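PDB 2P67: LAO/AO transport system kinase, which belongs to the MeaB family of P-loop GTPases, proteins built on a parallel beta sheet flanked by helices. Local coordinates for residues T43-L46 against D47-P51; A7-A10 against E11-R15. One frame throughout, in Å; residues are numbered along the deposited sequence.

In the fold
From the N terminus the chain meets interaction 2 first, at the start of helix 9-17, and reaches interaction 1 later, at the C-terminal end of helix 36-49. Each is local, closing single helical turns, so the two follow in series and neither nest nor cross. In space they are neighbours, their centres 11 Å apart, because the two helices pack together: I13 CD1 lies 3.5 Å from A48 CB, and I13 CG1 lies 3.7 Å from L45 CD1. Helix 36-49 is the middle layer, since its L46 and I49, and M50 just beyond it, also rest on helix 133-146, and T43 and D47 face the second subunit.

Interaction 1: residues T43-L46 against D47-P51; sequences TQLL and DAIMP
L45 and I49, one helical turn apart, meet through their branches: L45 CD1 stands 3.9 Å from I49 CG2, with the two side chains set aslant to each other. I49 holds CG1 between its backbone N and carbonyl carbon (chi1 63°), which leaves CG2 beside the N and facing L45. The other arm of I49 runs past the backbone, and its CD1 approaches L46 CD2 at 4.3 Å. On another side of the helix the T43 and D47 side chains run alongside each other in one direction, CG2 of T43 4.1 Å from OD2 of D47.

Behind these side chains the backbone is held by i to i+4 bonds. D47 N reaches T43 O at 3.0 Å with an almost straight N-H...O angle of 170°, and A48 N reaches Q44 O at 2.9 Å. At the next residue the bond from I49 N to L45 O bends to 137°, and the same N-H makes a weak second bond to L46 O. The chain then tightens: M50 N bonds weakly to D47 O, and M50, bent at chi2 and chi3, brings SD within 3.3 Å of L46 O.

Further out, T43 OG1 bonds to Q39 O, while D47 OD1 accepts from S315 N and T318 OG1 of the second subunit. The passage from i+4 to i+3 bonding, continued by the 3-10 segment at 50-51, is characteristic of an alpha helix tightening into a 3-10 turn toward its C-terminal end.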
loop_
_atom_site.group_PDB
_atom_site.type_symbol
_atom_site.label_atom_id
_atom_site.label_comp_id
_atom_site.label_asym_id
_atom_site.label_seq_id
_atom_site.Cartn_x
_atom_site.Cartn_y
_atom_site.Cartn_z
ATOM N N THR A 43 -21.315 6.587 23.649
ATOM C CA THR A 43 -20.701 5.275 23.819
ATOM C C THR A 43 -21.734 4.180 24.193
ATOM O O THR A 43 -21.730 3.091 23.619
ATOM C CB THR A 43 -19.538 5.378 24.834
ATOM O OG1 THR A 43 -18.547 6.287 24.307
ATOM C CG2 THR A 43 -18.914 4.020 25.067
ATOM N N GLN A 44 -22.633 4.487 25.124
ATOM C CA GLN A 44 -23.709 3.566 25.513
ATOM C C GLN A 44 -24.632 3.267 24.323
ATOM O O GLN A 44 -25.029 2.119 24.096
ATOM C CB GLN A 44 -24.571 4.191 26.619
ATOM C CG GLN A 44 -23.990 4.284 28.018
ATOM C CD GLN A 44 -24.984 4.951 28.997
ATOM O OE1 GLN A 44 -26.099 4.460 29.205
ATOM N NE2 GLN A 44 -24.583 6.074 29.577
ATOM N N LEU A 45 -25.000 4.315 23.581
ATOM C CA LEU A 45 -25.891 4.174 22.425
ATOM C C LEU A 45 -25.255 3.269 21.363
ATOM O O LEU A 45 -25.903 2.361 20.829
ATOM C CB LEU A 45 -26.179 5.559 21.806
ATOM C CG LEU A 45 -26.863 5.617 20.436
ATOM C CD1 LEU A 45 -28.193 4.893 20.498
ATOM C CD2 LEU A 45 -27.058 7.069 19.969
ATOM N N LEU A 46 -23.996 3.546 21.041
ATOM C CA LEU A 46 -23.315 2.802 19.975
ATOM C C LEU A 46 -23.153 1.329 20.365
ATOM O O LEU A 46 -23.431 0.444 19.552
ATOM C CB LEU A 46 -21.985 3.450 19.604
ATOM C CG LEU A 46 -22.109 4.785 18.841
ATOM C CD1 LEU A 46 -20.802 5.579 18.919
ATOM C CD2 LEU A 46 -22.603 4.604 17.388
ATOM N N ASP A 47 -22.750 1.064 21.608
ATOM C CA ASP A 47 -22.719 -0.329 22.114
ATOM C C ASP A 47 -24.084 -0.984 21.965
ATOM O O ASP A 47 -24.212 -2.109 21.458
ATOM C CB ASP A 47 -22.296 -0.382 23.594
ATOM C CG ASP A 47 -20.838 -0.058 23.803
ATOM O OD1 ASP A 47 -20.054 -0.105 22.837
ATOM O OD2 ASP A 47 -20.462 0.275 24.943
ATOM N N ALA A 48 -25.123 -0.271 22.391
ATOM C CA ALA A 48 -26.461 -0.844 22.400
ATOM C C ALA A 48 -27.010 -1.190 21.010
ATOM O O ALA A 48 -27.758 -2.164 20.871
ATOM C CB ALA A 48 -27.434 0.047 23.168
ATOM N N ILE A 49 -26.635 -0.428 19.977
ATOM C CA ILE A 49 -27.230 -0.651 18.667
ATOM C C ILE A 49 -26.536 -1.711 17.808
ATOM O O ILE A 49 -27.065 -2.087 16.762
ATOM C CB ILE A 49 -27.420 0.663 17.816
ATOM C CG1 ILE A 49 -26.057 1.314 17.496
ATOM C CG2 ILE A 49 -28.416 1.617 18.486
ATOM C CD1 ILE A 49 -26.074 2.253 16.308
ATOM N N MET A 50 -25.365 -2.184 18.247
ATOM C CA MET A 50 -24.568 -3.098 17.429
ATOM C C MET A 50 -25.384 -4.306 16.902
ATOM O O MET A 50 -25.281 -4.654 15.733
ATOM C CB MET A 50 -23.256 -3.515 18.132
ATOM C CG MET A 50 -22.326 -2.350 18.521
ATOM S SD MET A 50 -22.020 -1.195 17.101
ATOM C CE MET A 50 -21.313 -2.343 16.024
ATOM N N PRO A 51 -26.224 -4.933 17.750
ATOM C CA PRO A 51 -27.008 -6.078 17.229
ATOM C C PRO A 51 -27.995 -5.758 16.091
ATOM O O PRO A 51 -28.404 -6.678 15.379
ATOM C CB PRO A 51 -27.759 -6.582 18.475
ATOM C CG PRO A 51 -26.932 -6.119 19.618
ATOM C CD PRO A 51 -26.461 -4.736 19.191
#

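Interaction 2: residues A7-A10 against E11-R15; sequences ATLA and ESIRR
L9 sets its CG 4.1 Å from CD1 of I13, the two side chains slanting across each other one turn apart. I13 CG1 lies beside its own backbone N (chi1 -67°), a setting that carries the arm back along the helix, past L9 O. L9 also reaches helix 36-49 at L41 and Q44.

T8 O takes two bonds from S12. The amide N comes at 3.0 Å, nearly along the C=O axis, and the hydroxyl OG donates at 2.9 Å from above the carbonyl plane, 56° out of it. This double use of a carbonyl four residues back is the familiar way a helical serine folds onto its own backbone, here in the first turn of helix 9-17. T8 OG1 is bonded to L3 O. A water accepts from E11 N at 3.0 Å and donates weakly to A7 O.

One turn further, R15 NH1 forms a salt bridge with E11 OE1 at 3.1 Å; the carboxylate oxygen lies in the guanidinium plane, but is itself met from above the carboxylate plane. S12 CA sits over one guanidinium face, toward the rim, and R15 NE bonds to T23 OG1.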
loop_
_atom_site.group_PDB
_atom_site.type_symbol
_atom_site.label_atom_id
_atom_site.label_comp_id
_atom_site.label_asym_id
_atom_site.label_seq_id
_atom_site.Cartn_x
_atom_site.Cartn_y
_atom_site.Cartn_z
ATOM N N ALA A 7 -31.756 7.739 31.170
ATOM C CA ALA A 7 -33.076 7.174 31.474
ATOM C C ALA A 7 -33.924 6.801 30.243
ATOM O O ALA A 7 -34.603 5.781 30.247
ATOM C CB ALA A 7 -33.854 8.116 32.381
ATOM N N THR A 8 -33.877 7.612 29.184
ATOM C CA THR A 8 -34.710 7.374 28.003
ATOM C C THR A 8 -34.008 6.615 26.872
ATOM O O THR A 8 -34.587 6.449 25.801
ATOM C CB THR A 8 -35.257 8.685 27.408
ATOM O OG1 THR A 8 -34.185 9.424 26.797
ATOM C CG2 THR A 8 -35.918 9.535 28.488
ATOM N N LEU A 9 -32.775 6.169 27.098
ATOM C CA LEU A 9 -31.970 5.578 26.017
ATOM C C LEU A 9 -32.681 4.436 25.264
ATOM O O LEU A 9 -32.695 4.408 24.026
ATOM C CB LEU A 9 -30.602 5.126 26.543
ATOM C CG LEU A 9 -29.575 4.675 25.493
ATOM C CD1 LEU A 9 -29.370 5.749 24.424
ATOM C CD2 LEU A 9 -28.274 4.346 26.180
ATOM N N ALA A 10 -33.291 3.516 26.006
ATOM C CA ALA A 10 -33.946 2.374 25.386
ATOM C C ALA A 10 -35.123 2.763 24.506
ATOM O O ALA A 10 -35.271 2.216 23.422
ATOM C CB ALA A 10 -34.352 1.328 26.447
ATOM N N GLU A 11 -35.970 3.694 24.957
ATOM C CA GLU A 11 -37.092 4.153 24.125
ATOM C C GLU A 11 -36.592 4.938 22.903
ATOM O O GLU A 11 -37.156 4.834 21.819
ATOM C CB GLU A 11 -38.132 4.945 24.956
ATOM C CG GLU A 11 -38.819 6.168 24.285
ATOM C CD GLU A 11 -39.854 5.874 23.166
ATOM O OE1 GLU A 11 -40.543 6.857 22.763
ATOM O OE2 GLU A 11 -39.992 4.713 22.680
ATOM N N SER A 12 -35.519 5.702 23.096
ATOM C CA SER A 12 -34.881 6.432 21.993
ATOM C C SER A 12 -34.372 5.484 20.918
ATOM O O SER A 12 -34.550 5.731 19.719
ATOM C CB SER A 12 -33.741 7.279 22.529
ATOM O OG SER A 12 -34.251 8.212 23.466
ATOM N N ILE A 13 -33.737 4.401 21.351
ATOM C CA ILE A 13 -33.326 3.329 20.428
ATOM C C ILE A 13 -34.523 2.726 19.687
ATOM O O ILE A 13 -34.455 2.531 18.474
ATOM C CB ILE A 13 -32.463 2.274 21.114
ATOM C CG1 ILE A 13 -31.112 2.897 21.507
ATOM C CG2 ILE A 13 -32.257 1.035 20.180
ATOM C CD1 ILE A 13 -30.264 2.003 22.408
ATOM N N ARG A 14 -35.610 2.454 20.418
ATOM C CA ARG A 14 -36.867 1.996 19.812
ATOM C C ARG A 14 -37.300 2.915 18.666
ATOM O O ARG A 14 -37.553 2.453 17.552
ATOM C CB ARG A 14 -37.974 1.911 20.876
ATOM C CG ARG A 14 -39.294 1.295 20.405
ATOM C CD ARG A 14 -40.384 1.529 21.447
ATOM N NE ARG A 14 -41.592 0.742 21.194
ATOM C CZ ARG A 14 -42.589 0.588 22.069
ATOM N NH1 ARG A 14 -42.539 1.168 23.264
ATOM N NH2 ARG A 14 -43.645 -0.147 21.751
ATOM N N ARG A 15 -37.373 4.218 18.950
ATOM C CA ARG A 15 -37.777 5.240 17.974
ATOM C C ARG A 15 -36.833 5.215 16.771
ATOM O O ARG A 15 -37.267 5.313 15.605
ATOM C CB ARG A 15 -37.731 6.640 18.603
ATOM C CG ARG A 15 -38.813 6.948 19.639
ATOM C CD ARG A 15 -38.924 8.494 19.888
ATOM N NE ARG A 15 -37.680 9.139 20.359
ATOM C CZ ARG A 15 -37.277 9.178 21.633
ATOM N NH1 ARG A 15 -37.990 8.577 22.592
ATOM N NH2 ARG A 15 -36.147 9.802 21.960
HETATM O O HOH W 1 -36.344 4.264 27.857
#